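Local coordinates for replication initiator protein (Staphylococcus aureus subsp. aureus, PDB 4PTA) that initiates replication of staphylococcal multiresistance plasmids, probably by binding the origin DNA through a winged-helix N-terminal domain and assembling there with other copies of itself, at residues A[20-25]-A[113-118]; A[30-35]-A[87-92]; A[40-45]-A[73-78]; A[93-98]-A[106-111]. All coordinates share one frame; numbering follows the deposited sequence.

Interaction 1: residues A[20-25]-A[113-118]; sequences PKVFFT and PAITKN
Val22 and Pro113 lose more surface to the opposite segment than the other residues of this contact, with Ile115 next. All three are apolar and buried. Val22 points its side chain at the other segment. Its CG1 lies 3.6 Å from CB of Pro113, against the ring carbons. CG2 lies against Ala114 O and Ile115 CD1. The valine sets CG1 between its backbone N and carbonyl carbon (chi1 62°), which turns the two methyls to different neighbours. The Ile115 side chain leaves the backbone to the side, but its tip turns in, and CD1 comes to 3.8 Å from Val22 CB. Phe23 CE1 approaches the same Pro113 CB at 4.2 Å, obliquely to its ring. The ring of Phe23 also carries CB of Pro20 over the centre of one face. The turn that presents these groups is short and 3-10 in character, closed by Phe23 N bonding to Pro20 O. Tyr29 and Tyr40 also pack on the cluster, and Lys21 makes a salt bridge to Asp45 of the second subunit. This is apolar packing between the 3-10 turn that follows strand 16-20 and the linker that leads from the beta hairpin into helix 117-127.

Interaction 2: residues A[30-35]-A[87-92]; sequences KDLSND and KELENV
Glu88 holds Ser33 in a polar contact between the end of helix 79-91 and the start of helix 34-44, with Leu32 packing beside it. Both carboxylate oxygens are used. The Glu88 chain runs extended beyond CG (chi2 179°), which carries the carboxylate out to Ser33. OE1 takes the Ser33 hydroxyl at 2.9 Å, through the lone pair on the side of the other oxygen. OE2 takes Ser33 N at 3.0 Å, with an N-H...O angle of 158°. That N-H comes from above the carboxylate plane, 42° out of it. Two bonds to one serine should limit rotation of the carboxylate. A water lies 3.0 Å from Glu88 OE2 and may donate to it. Beside the polar pair, Leu32 bends its side chain toward the helix. Its CD2 lies 3.6 Å from Glu88 O and meets CG2 of Val92 tip to tip at 3.9 Å. The methylenes of Glu88 pass beside the same methyl. The nearby Asp31 and Asp35 might raise the pKa of Glu88, while the two donors from Ser33 would work against this. Ser33 OG also accepts a weak bond from Ala36 N. The serine is thus an N-cap of helix 34-44, tied to helix 79-91 by a glutamate, within the helix-turn-helix family region of RepA.

Interaction 3: residues A[40-45]-A[73-78]; sequences YAILRD and VILNCG
Ile74 meets Ile42 and Leu43 where helix 68-74 ends against helix 34-44, in the helical core of the RepA N-terminal region, which belongs to the helix-turn-helix clan. The helix ends in a Schellman motif with Asn76 as its C-prime residue. Ile74 comes first along this segment. Its CG2, anti to the backbone N, faces the other helix and serves two partners. It lies 3.9 Å from CG2 of Ile42 and 4.1 Å from CD1 of Leu43. The Leu43 and Ile74 side chains cross at about a right angle. The carbonyl oxygen of Ile74 also lies close to the Ile42 side chain. Tyr66 and Arg46 touch Ile74 as well.

Leu75 follows. It leaves the backbone to the side, and its tip turns in, with CG beside the backbone N (chi1 -49°). Its CD2 runs over Ile42, and the same methyl lies 4.3 Å from Leu43 CD1. Ile85 of helix 79-91 packs on Leu75 too, so this leucine joins three helices. Next comes Asn76, where phi turns positive (47°). This reverses the chain, and Cys77 N bonds back to Glu72 O. Cys77 then turns to helix 79-91, where it meets Ile82 and Ile85. Gly78 takes the N-cap position of that helix. The shortest approach between the segments is methyl to methyl, Ile42 CG2 to Leu75 CD2 at 3.8 Å.

Interaction 4: residues A[93-98]-A[106-111]; sequences DLLIQK and NLLYLL
Ile96 sets CG1 beside its backbone N (chi1 -68°), and Leu111 places CG in the same way (chi1 -52°). The two side chains then meet, CD1 of Leu111 lying 3.5 Å from Ile96 CG1. Tyr109 projects from the same face as Ile96, and their CB atoms are 3.9 Å apart. The opposite face carries Leu95, Gln97, Leu108 and Leu110. There Leu95 CD2 meets Leu108 CD2 obliquely at 3.8 Å. Gln97 lies alongside Leu108, pointing the same way, while its amide goes to Glu90 and Lys86 of helix 79-91. The backbones hold the pair together. Ile96 and Tyr109 bond both ways, N to O, at 2.8 Å each. Leu111 N adds a bond to Leu94 O at 3.0 Å. This last donor stands above the carbonyl plane, 56° out of it. Leu95 and Leu110 form the non-hydrogen-bonded pair between the Leu94-Leu111 and Ile96-Tyr109 bonds. Leu89 of helix 79-91 and Tyr40 and Leu43 of helix 34-44 pack on the leucine face. Phe5 of the third subunit meets Tyr109 edge-to-face and touches Ile96 and Leu111. This is an antiparallel beta hairpin straight after helix 79-91, consistent with the wing of a winged-helix domain.

Interactions 2 and 3 share helix 34-44, and interaction 4 packs on it through Leu110 and Leu94. The three lie about 13 to 14 Å apart, centre to centre. Interaction 3 falls between the two segments of interaction 2 in sequence. Interaction 4 follows interaction 2 directly, as helix 79-91 runs into strand 95-97. Interaction 1 spans all the others along the chain. Its centre is about 21 Å from that of interaction 3, yet Tyr40 bridges the two regions and bonds Leu111 O of interaction 4. The hairpin and the helices of these contacts thus pack as one unit. Interactions 1, 2 and 3 also touch the second subunit, tying this fold to the assembly.

Interaction 1: residues A[20-25]-A[113-118]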
loop_
_atom_site.group_PDB
_atom_site.type_symbol
_atom_site.label_atom_id
_atom_site.label_comp_id
_atom_site.label_asym_id
_atom_site.label_seq_id
_atom_site.Cartn_x
_atom_site.Cartn_y
_atom_site.Cartn_z
ATOM N N PRO A 20 -6.337 7.505 8.020
ATOM C CA PRO A 20 -6.269 8.730 7.216
ATOM C C PRO A 20 -5.447 9.799 7.924
ATOM O O PRO A 20 -5.747 10.147 9.067
ATOM C CB PRO A 20 -7.733 9.164 7.133
ATOM C CG PRO A 20 -8.499 7.895 7.259
ATOM C CD PRO A 20 -7.717 7.041 8.214
ATOM N N LYS A 21 -4.418 10.307 7.254
ATOM C CA LYS A 21 -3.563 11.330 7.841
ATOM C C LYS A 21 -4.323 12.638 8.046
ATOM O O LYS A 21 -3.939 13.463 8.874
ATOM C CB LYS A 21 -2.335 11.582 6.965
ATOM C CG LYS A 21 -1.357 10.425 6.889
ATOM C CD LYS A 21 -0.127 10.816 6.087
ATOM C CE LYS A 21 0.766 9.628 5.819
ATOM N NZ LYS A 21 1.993 10.054 5.092
ATOM N N VAL A 22 -5.395 12.831 7.285
ATOM C CA VAL A 22 -6.186 14.047 7.422
ATOM C C VAL A 22 -6.872 14.083 8.788
ATOM O O VAL A 22 -7.247 15.148 9.271
ATOM C CB VAL A 22 -7.215 14.215 6.279
ATOM C CG1 VAL A 22 -8.213 13.067 6.276
ATOM C CG2 VAL A 22 -7.929 15.545 6.407
ATOM N N PHE A 23 -7.011 12.921 9.421
ATOM C CA PHE A 23 -7.561 12.865 10.773
ATOM C C PHE A 23 -6.685 13.638 11.762
ATOM O O PHE A 23 -7.043 13.787 12.927
ATOM C CB PHE A 23 -7.715 11.415 11.251
ATOM C CG PHE A 23 -8.899 10.695 10.666
ATOM C CD1 PHE A 23 -9.704 11.304 9.720
ATOM C CD2 PHE A 23 -9.209 9.405 11.070
ATOM C CE1 PHE A 23 -10.793 10.637 9.182
ATOM C CE2 PHE A 23 -10.298 8.734 10.541
ATOM C CZ PHE A 23 -11.090 9.350 9.595
ATOM N N PHE A 24 -5.541 14.127 11.296
ATOM C CA PHE A 24 -4.570 14.752 12.181
ATOM C C PHE A 24 -4.160 16.141 11.699
ATOM O O PHE A 24 -3.186 16.715 12.182
ATOM C CB PHE A 24 -3.353 13.836 12.347
ATOM C CG PHE A 24 -3.703 12.465 12.861
ATOM C CD1 PHE A 24 -4.116 11.470 11.992
ATOM C CD2 PHE A 24 -3.644 12.182 14.215
ATOM C CE1 PHE A 24 -4.456 10.225 12.460
ATOM C CE2 PHE A 24 -3.978 10.936 14.686
ATOM C CZ PHE A 24 -4.386 9.956 13.810
ATOM N N THR A 25 -4.918 16.686 10.753
ATOM C CA THR A 25 -4.658 18.029 10.247
ATOM C C THR A 25 -5.950 18.841 10.136
ATOM O O THR A 25 -5.969 20.038 10.421
ATOM C CB THR A 25 -3.946 17.994 8.876
ATOM O OG1 THR A 25 -4.736 17.253 7.942
ATOM C CG2 THR A 25 -2.579 17.341 8.996
ATOM N N PRO A 113 -13.037 10.879 3.958
ATOM C CA PRO A 113 -12.900 12.208 4.553
ATOM C C PRO A 113 -12.824 13.316 3.511
ATOM O O PRO A 113 -12.657 13.054 2.319
ATOM C CB PRO A 113 -11.572 12.115 5.302
ATOM C CG PRO A 113 -10.798 11.074 4.558
ATOM C CD PRO A 113 -11.803 10.078 4.079
ATOM N N ALA A 114 -12.948 14.554 3.971
ATOM C CA ALA A 114 -12.779 15.703 3.102
ATOM C C ALA A 114 -11.329 16.169 3.127
ATOM O O ALA A 114 -10.574 15.849 4.046
ATOM C CB ALA A 114 -13.712 16.825 3.522
ATOM N N ILE A 115 -10.943 16.919 2.105
ATOM C CA ILE A 115 -9.605 17.479 2.029
ATOM C C ILE A 115 -9.716 18.938 1.622
ATOM O O ILE A 115 -10.538 19.289 0.776
ATOM C CB ILE A 115 -8.735 16.725 1.008
ATOM C CG1 ILE A 115 -8.476 15.295 1.482
ATOM C CG2 ILE A 115 -7.414 17.449 0.786
ATOM C CD1 ILE A 115 -7.474 15.201 2.611
ATOM N N THR A 116 -8.902 19.784 2.243
ATOM C CA THR A 116 -8.874 21.203 1.914
ATOM C C THR A 116 -7.457 21.610 1.556
ATOM O O THR A 116 -6.503 20.908 1.889
ATOM C CB THR A 116 -9.328 22.071 3.094
ATOM O OG1 THR A 116 -8.360 21.992 4.151
ATOM C CG2 THR A 116 -10.698 21.622 3.600
ATOM N N LYS A 117 -7.325 22.745 0.876
ATOM C CA LYS A 117 -6.012 23.273 0.530
ATOM C C LYS A 117 -5.106 23.344 1.757
ATOM O O LYS A 117 -3.893 23.174 1.653
ATOM C CB LYS A 117 -6.135 24.658 -0.111
ATOM C CG LYS A 117 -6.843 24.673 -1.457
ATOM C CD LYS A 117 -6.775 26.060 -2.085
ATOM C CE LYS A 117 -7.518 26.121 -3.411
ATOM N NZ LYS A 117 -7.384 27.460 -4.052
ATOM N N ASN A 118 -5.697 23.595 2.923
ATOM C CA ASN A 118 -4.922 23.660 4.154
ATOM C C ASN A 118 -4.479 22.276 4.605
ATOM O O ASN A 118 -3.335 22.092 5.017
ATOM C CB ASN A 118 -5.701 24.365 5.265
ATOM C CG ASN A 118 -4.839 24.661 6.483
ATOM O OD1 ASN A 118 -4.031 25.593 6.475
ATOM N ND2 ASN A 118 -5.007 23.867 7.536
#

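Interaction 2: residues A[30-35]-A[87-92]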
loop_
_atom_site.group_PDB
_atom_site.type_symbol
_atom_site.label_atom_id
_atom_site.label_comp_id
_atom_site.label_asym_id
_atom_site.label_seq_id
_atom_site.Cartn_x
_atom_site.Cartn_y
_atom_site.Cartn_z
ATOM N N LYS A 30 -9.481 16.243 13.773
ATOM C CA LYS A 30 -8.551 16.231 14.899
ATOM C C LYS A 30 -9.297 16.063 16.215
ATOM O O LYS A 30 -8.853 15.348 17.110
ATOM C CB LYS A 30 -7.719 17.516 14.927
ATOM C CG LYS A 30 -6.355 17.387 14.274
ATOM C CD LYS A 30 -5.987 18.640 13.501
ATOM C CE LYS A 30 -6.152 19.888 14.347
ATOM N NZ LYS A 30 -5.909 21.124 13.553
ATOM N N ASP A 31 -10.445 16.722 16.308
ATOM C CA ASP A 31 -11.283 16.683 17.498
ATOM C C ASP A 31 -11.625 15.253 17.917
ATOM O O ASP A 31 -11.685 14.950 19.105
ATOM C CB ASP A 31 -12.568 17.473 17.241
ATOM C CG ASP A 31 -13.274 17.871 18.518
ATOM O OD1 ASP A 31 -13.933 17.005 19.133
ATOM O OD2 ASP A 31 -13.173 19.055 18.904
ATOM N N LEU A 32 -11.850 14.384 16.935
ATOM C CA LEU A 32 -12.269 13.001 17.182
ATOM C C LEU A 32 -11.411 12.277 18.213
ATOM O O LEU A 32 -10.193 12.452 18.264
ATOM C CB LEU A 32 -12.255 12.192 15.881
ATOM C CG LEU A 32 -13.287 12.506 14.797
ATOM C CD1 LEU A 32 -12.908 11.798 13.510
ATOM C CD2 LEU A 32 -14.691 12.110 15.240
ATOM N N SER A 33 -12.058 11.448 19.026
ATOM C CA SER A 33 -11.342 10.584 19.953
ATOM C C SER A 33 -10.576 9.527 19.170
ATOM O O SER A 33 -11.040 9.051 18.132
ATOM C CB SER A 33 -12.318 9.897 20.907
ATOM O OG SER A 33 -13.038 8.874 20.242
ATOM N N ASN A 34 -9.406 9.158 19.674
ATOM C CA ASN A 34 -8.608 8.111 19.051
ATOM C C ASN A 34 -9.405 6.821 18.836
ATOM O O ASN A 34 -9.167 6.088 17.879
ATOM C CB ASN A 34 -7.347 7.841 19.874
ATOM C CG ASN A 34 -6.382 9.011 19.860
ATOM O OD1 ASN A 34 -6.358 9.800 18.914
ATOM N ND2 ASN A 34 -5.572 9.122 20.907
ATOM N N ASP A 35 -10.360 6.551 19.718
ATOM C CA ASP A 35 -11.190 5.359 19.577
ATOM C C ASP A 35 -11.978 5.398 18.267
ATOM O O ASP A 35 -12.177 4.372 17.625
ATOM C CB ASP A 35 -12.154 5.211 20.759
ATOM C CG ASP A 35 -11.440 5.148 22.100
ATOM O OD1 ASP A 35 -10.490 4.348 22.243
ATOM O OD2 ASP A 35 -11.835 5.904 23.014
ATOM N N LYS A 87 -21.805 8.068 16.950
ATOM C CA LYS A 87 -22.250 9.448 17.080
ATOM C C LYS A 87 -21.144 10.417 16.693
ATOM O O LYS A 87 -21.403 11.465 16.100
ATOM C CB LYS A 87 -22.730 9.733 18.505
ATOM C CG LYS A 87 -24.050 9.063 18.849
ATOM C CD LYS A 87 -24.487 9.362 20.272
ATOM C CE LYS A 87 -25.753 8.593 20.618
ATOM N NZ LYS A 87 -26.132 8.736 22.048
ATOM N N GLU A 88 -19.912 10.057 17.031
ATOM C CA GLU A 88 -18.761 10.896 16.718
ATOM C C GLU A 88 -18.483 10.935 15.221
ATOM O O GLU A 88 -18.233 12.000 14.661
ATOM C CB GLU A 88 -17.525 10.402 17.464
ATOM C CG GLU A 88 -17.034 11.355 18.528
ATOM C CD GLU A 88 -15.829 10.821 19.267
ATOM O OE1 GLU A 88 -15.736 9.587 19.440
ATOM O OE2 GLU A 88 -14.972 11.635 19.670
ATOM N N LEU A 89 -18.527 9.770 14.579
ATOM C CA LEU A 89 -18.219 9.678 13.158
ATOM C C LEU A 89 -19.313 10.322 12.309
ATOM O O LEU A 89 -19.020 10.967 11.306
ATOM C CB LEU A 89 -17.985 8.224 12.730
ATOM C CG LEU A 89 -16.831 7.456 13.392
ATOM C CD1 LEU A 89 -16.793 6.012 12.894
ATOM C CD2 LEU A 89 -15.488 8.139 13.170
ATOM N N GLU A 90 -20.568 10.152 12.719
ATOM C CA GLU A 90 -21.700 10.754 12.012
ATOM C C GLU A 90 -21.683 12.278 12.101
ATOM O O GLU A 90 -21.972 12.971 11.129
ATOM C CB GLU A 90 -23.026 10.206 12.548
ATOM C CG GLU A 90 -23.232 8.726 12.271
ATOM C CD GLU A 90 -24.516 8.186 12.871
ATOM O OE1 GLU A 90 -25.322 7.600 12.119
ATOM O OE2 GLU A 90 -24.713 8.338 14.095
ATOM N N ASN A 91 -21.334 12.787 13.276
ATOM C CA ASN A 91 -21.248 14.220 13.508
ATOM C C ASN A 91 -20.291 14.906 12.535
ATOM O O ASN A 91 -20.421 16.100 12.265
ATOM C CB ASN A 91 -20.832 14.490 14.960
ATOM C CG ASN A 91 -20.867 15.965 15.320
ATOM O OD1 ASN A 91 -21.934 16.541 15.530
ATOM N ND2 ASN A 91 -19.695 16.582 15.406
ATOM N N VAL A 92 -19.335 14.146 12.007
ATOM C CA VAL A 92 -18.352 14.685 11.068
ATOM C C VAL A 92 -18.526 14.129 9.654
ATOM O O VAL A 92 -17.637 14.262 8.813
ATOM C CB VAL A 92 -16.905 14.438 11.548
ATOM C CG1 VAL A 92 -16.539 15.413 12.650
ATOM C CG2 VAL A 92 -16.733 12.999 12.017
HETATM O O HOH W 1 -14.478 14.545 19.298
#

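Interaction 3: residues A[40-45]-A[73-78]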
loop_
_atom_site.group_PDB
_atom_site.type_symbol
_atom_site.label_atom_id
_atom_site.label_comp_id
_atom_site.label_asym_id
_atom_site.label_seq_id
_atom_site.Cartn_x
_atom_site.Cartn_y
_atom_site.Cartn_z
ATOM N N TYR A 40 -12.613 3.934 12.656
ATOM C CA TYR A 40 -12.749 4.232 11.244
ATOM C C TYR A 40 -11.774 3.374 10.431
ATOM O O TYR A 40 -12.165 2.732 9.457
ATOM C CB TYR A 40 -12.501 5.722 11.000
ATOM C CG TYR A 40 -12.655 6.129 9.559
ATOM C CD1 TYR A 40 -13.874 6.581 9.068
ATOM C CD2 TYR A 40 -11.583 6.049 8.682
ATOM C CE1 TYR A 40 -14.014 6.951 7.739
ATOM C CE2 TYR A 40 -11.714 6.408 7.360
ATOM C CZ TYR A 40 -12.926 6.862 6.892
ATOM O OH TYR A 40 -13.038 7.225 5.571
ATOM N N ALA A 41 -10.510 3.359 10.847
ATOM C CA ALA A 41 -9.478 2.575 10.170
ATOM C C ALA A 41 -9.817 1.090 10.125
ATOM O O ALA A 41 -9.636 0.440 9.096
ATOM C CB ALA A 41 -8.119 2.790 10.831
ATOM N N ILE A 42 -10.298 0.557 11.245
ATOM C CA ILE A 42 -10.678 -0.851 11.318
ATOM C C ILE A 42 -11.825 -1.171 10.359
ATOM O O ILE A 42 -11.762 -2.142 9.609
ATOM C CB ILE A 42 -11.051 -1.282 12.763
ATOM C CG1 ILE A 42 -9.814 -1.259 13.665
ATOM C CG2 ILE A 42 -11.681 -2.670 12.767
ATOM C CD1 ILE A 42 -10.034 -1.881 15.034
ATOM N N LEU A 43 -12.867 -0.347 10.383
ATOM C CA LEU A 43 -14.019 -0.541 9.512
ATOM C C LEU A 43 -13.640 -0.391 8.039
ATOM O O LEU A 43 -14.137 -1.117 7.177
ATOM C CB LEU A 43 -15.128 0.446 9.883
ATOM C CG LEU A 43 -16.369 -0.094 10.599
ATOM C CD1 LEU A 43 -16.171 -1.525 11.078
ATOM C CD2 LEU A 43 -16.746 0.820 11.748
ATOM N N ARG A 44 -12.759 0.562 7.756
ATOM C CA ARG A 44 -12.292 0.795 6.399
ATOM C C ARG A 44 -11.714 -0.485 5.807
ATOM O O ARG A 44 -11.908 -0.788 4.629
ATOM C CB ARG A 44 -11.218 1.877 6.399
ATOM C CG ARG A 44 -10.845 2.337 5.017
ATOM C CD ARG A 44 -9.575 3.157 5.004
ATOM N NE ARG A 44 -9.485 3.916 3.762
ATOM C CZ ARG A 44 -9.041 3.420 2.612
ATOM N NH1 ARG A 44 -9.009 4.187 1.530
ATOM N NH2 ARG A 44 -8.634 2.159 2.545
ATOM N N ASP A 45 -10.998 -1.230 6.639
ATOM C CA ASP A 45 -10.368 -2.463 6.212
ATOM C C ASP A 45 -11.390 -3.518 5.785
ATOM O O ASP A 45 -11.049 -4.449 5.058
ATOM C CB ASP A 45 -9.475 -3.004 7.331
ATOM C CG ASP A 45 -8.490 -4.051 6.840
ATOM O OD1 ASP A 45 -7.932 -3.878 5.732
ATOM O OD2 ASP A 45 -8.280 -5.048 7.561
ATOM N N VAL A 73 -17.346 -6.873 18.941
ATOM C CA VAL A 73 -16.204 -7.764 18.769
ATOM C C VAL A 73 -15.207 -7.192 17.768
ATOM O O VAL A 73 -13.995 -7.285 17.964
ATOM C CB VAL A 73 -16.638 -9.176 18.311
ATOM C CG1 VAL A 73 -17.597 -9.092 17.137
ATOM C CG2 VAL A 73 -15.419 -10.019 17.947
ATOM N N ILE A 74 -15.728 -6.596 16.699
ATOM C CA ILE A 74 -14.900 -6.037 15.634
ATOM C C ILE A 74 -13.987 -4.924 16.133
ATOM O O ILE A 74 -12.819 -4.849 15.746
ATOM C CB ILE A 74 -15.762 -5.490 14.477
ATOM C CG1 ILE A 74 -16.394 -6.640 13.694
ATOM C CG2 ILE A 74 -14.927 -4.618 13.548
ATOM C CD1 ILE A 74 -17.306 -6.179 12.577
ATOM N N LEU A 75 -14.522 -4.056 16.985
ATOM C CA LEU A 75 -13.743 -2.938 17.502
ATOM C C LEU A 75 -13.219 -3.243 18.901
ATOM O O LEU A 75 -12.505 -2.434 19.499
ATOM C CB LEU A 75 -14.574 -1.651 17.508
ATOM C CG LEU A 75 -15.318 -1.337 16.207
ATOM C CD1 LEU A 75 -16.053 -0.010 16.314
ATOM C CD2 LEU A 75 -14.364 -1.326 15.027
ATOM N N ASN A 76 -13.577 -4.421 19.408
ATOM C CA ASN A 76 -13.222 -4.829 20.762
ATOM C C ASN A 76 -13.500 -3.741 21.792
ATOM O O ASN A 76 -12.579 -3.189 22.393
ATOM C CB ASN A 76 -11.758 -5.253 20.842
ATOM C CG ASN A 76 -11.457 -6.050 22.095
ATOM O OD1 ASN A 76 -12.163 -7.005 22.418
ATOM N ND2 ASN A 76 -10.419 -5.650 22.819
ATOM N N CYS A 77 -14.776 -3.432 21.985
ATOM C CA CYS A 77 -15.174 -2.452 22.982
ATOM C C CYS A 77 -16.646 -2.633 23.327
ATOM O O CYS A 77 -17.369 -3.343 22.631
ATOM C CB CYS A 77 -14.901 -1.032 22.484
ATOM S SG CYS A 77 -15.760 -0.606 20.960
ATOM N N GLY A 78 -17.082 -1.996 24.408
ATOM C CA GLY A 78 -18.451 -2.131 24.871
ATOM C C GLY A 78 -19.429 -1.261 24.108
ATOM O O GLY A 78 -19.033 -0.285 23.470
#

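Interaction 4: residues A[93-98]-A[106-111]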
loop_
_atom_site.group_PDB
_atom_site.type_symbol
_atom_site.label_atom_id
_atom_site.label_comp_id
_atom_site.label_asym_id
_atom_site.label_seq_id
_atom_site.Cartn_x
_atom_site.Cartn_y
_atom_site.Cartn_z
ATOM N N ASP A 93 -19.674 13.506 9.404
ATOM C CA ASP A 93 -20.000 12.963 8.085
ATOM C C ASP A 93 -19.021 11.886 7.622
ATOM O O ASP A 93 -18.731 11.767 6.432
ATOM C CB ASP A 93 -20.079 14.084 7.043
ATOM C CG ASP A 93 -21.235 15.035 7.294
ATOM O OD1 ASP A 93 -22.322 14.563 7.691
ATOM O OD2 ASP A 93 -21.053 16.254 7.098
ATOM N N LEU A 94 -18.517 11.105 8.569
ATOM C CA LEU A 94 -17.602 10.013 8.263
ATOM C C LEU A 94 -18.367 8.697 8.240
ATOM O O LEU A 94 -17.839 7.667 7.832
ATOM C CB LEU A 94 -16.485 9.956 9.302
ATOM C CG LEU A 94 -15.050 10.212 8.844
ATOM C CD1 LEU A 94 -14.982 11.195 7.687
ATOM C CD2 LEU A 94 -14.210 10.692 10.023
ATOM N N LEU A 95 -19.621 8.746 8.678
ATOM C CA LEU A 95 -20.469 7.560 8.732
ATOM C C LEU A 95 -21.929 7.946 8.506
ATOM O O LEU A 95 -22.371 9.013 8.933
ATOM C CB LEU A 95 -20.302 6.854 10.086
ATOM C CG LEU A 95 -20.834 5.431 10.295
ATOM C CD1 LEU A 95 -20.357 4.888 11.631
ATOM C CD2 LEU A 95 -22.345 5.368 10.224
ATOM N N ILE A 96 -22.673 7.080 7.827
ATOM C CA ILE A 96 -24.110 7.270 7.660
ATOM C C ILE A 96 -24.871 6.028 8.105
ATOM O O ILE A 96 -24.674 4.944 7.560
ATOM C CB ILE A 96 -24.485 7.576 6.199
ATOM C CG1 ILE A 96 -23.951 8.946 5.785
ATOM C CG2 ILE A 96 -25.991 7.534 6.017
ATOM C CD1 ILE A 96 -24.372 9.365 4.392
ATOM N N GLN A 97 -25.736 6.186 9.102
ATOM C CA GLN A 97 -26.605 5.095 9.530
ATOM C C GLN A 97 -27.986 5.227 8.897
ATOM O O GLN A 97 -28.927 5.686 9.541
ATOM C CB GLN A 97 -26.731 5.053 11.058
ATOM C CG GLN A 97 -25.469 4.604 11.778
ATOM C CD GLN A 97 -25.681 4.383 13.268
ATOM O OE1 GLN A 97 -25.680 3.246 13.746
ATOM N NE2 GLN A 97 -25.852 5.471 14.011
ATOM N N LYS A 98 -28.101 4.841 7.630
ATOM C CA LYS A 98 -29.397 4.809 6.967
ATOM C C LYS A 98 -30.163 3.565 7.397
ATOM O O LYS A 98 -30.173 2.552 6.693
ATOM C CB LYS A 98 -29.251 4.847 5.441
ATOM C CG LYS A 98 -29.068 6.248 4.857
ATOM C CD LYS A 98 -29.358 6.261 3.360
ATOM C CE LYS A 98 -29.248 7.663 2.762
ATOM N NZ LYS A 98 -27.843 8.063 2.456
ATOM N N ASN A 106 -29.396 -2.975 10.840
ATOM C CA ASN A 106 -28.949 -1.640 10.441
ATOM C C ASN A 106 -28.017 -1.636 9.229
ATOM O O ASN A 106 -27.303 -2.607 8.978
ATOM C CB ASN A 106 -28.227 -0.948 11.600
ATOM C CG ASN A 106 -28.993 0.247 12.132
ATOM O OD1 ASN A 106 -29.572 1.017 11.365
ATOM N ND2 ASN A 106 -28.998 0.406 13.451
ATOM N N LEU A 107 -28.029 -0.534 8.482
ATOM C CA LEU A 107 -27.061 -0.323 7.410
ATOM C C LEU A 107 -26.123 0.837 7.732
ATOM O O LEU A 107 -26.568 1.944 8.040
ATOM C CB LEU A 107 -27.750 -0.074 6.066
ATOM C CG LEU A 107 -28.392 -1.274 5.369
ATOM C CD1 LEU A 107 -28.318 -1.100 3.858
ATOM C CD2 LEU A 107 -27.716 -2.566 5.785
ATOM N N LEU A 108 -24.824 0.570 7.660
ATOM C CA LEU A 108 -23.814 1.593 7.888
ATOM C C LEU A 108 -23.079 1.891 6.589
ATOM O O LEU A 108 -22.676 0.976 5.873
ATOM C CB LEU A 108 -22.818 1.123 8.946
ATOM C CG LEU A 108 -23.418 0.711 10.288
ATOM C CD1 LEU A 108 -22.488 -0.234 11.032
ATOM C CD2 LEU A 108 -23.720 1.936 11.118
ATOM N N TYR A 109 -22.925 3.174 6.282
ATOM C CA TYR A 109 -22.131 3.607 5.140
ATOM C C TYR A 109 -20.916 4.360 5.649
ATOM O O TYR A 109 -21.054 5.432 6.233
ATOM C CB TYR A 109 -22.938 4.538 4.227
ATOM C CG TYR A 109 -23.876 3.852 3.254
ATOM C CD1 TYR A 109 -25.248 3.848 3.471
ATOM C CD2 TYR A 109 -23.393 3.231 2.108
ATOM C CE1 TYR A 109 -26.113 3.232 2.583
ATOM C CE2 TYR A 109 -24.250 2.609 1.216
ATOM C CZ TYR A 109 -25.609 2.613 1.460
ATOM O OH TYR A 109 -26.470 1.999 0.579
ATOM N N LEU A 110 -19.729 3.797 5.446
ATOM C CA LEU A 110 -18.507 4.547 5.700
ATOM C C LEU A 110 -18.346 5.587 4.599
ATOM O O LEU A 110 -18.661 5.330 3.431
ATOM C CB LEU A 110 -17.280 3.632 5.738
ATOM C CG LEU A 110 -16.542 3.473 7.069
ATOM C CD1 LEU A 110 -15.109 3.066 6.812
ATOM C CD2 LEU A 110 -16.580 4.754 7.871
ATOM N N LEU A 111 -17.865 6.763 4.971
ATOM C CA LEU A 111 -17.604 7.798 3.991
ATOM C C LEU A 111 -16.134 8.192 4.047
ATOM O O LEU A 111 -15.504 8.136 5.105
ATOM C CB LEU A 111 -18.496 9.011 4.248
ATOM C CG LEU A 111 -19.991 8.698 4.364
ATOM C CD1 LEU A 111 -20.786 9.936 4.754
ATOM C CD2 LEU A 111 -20.520 8.100 3.076
#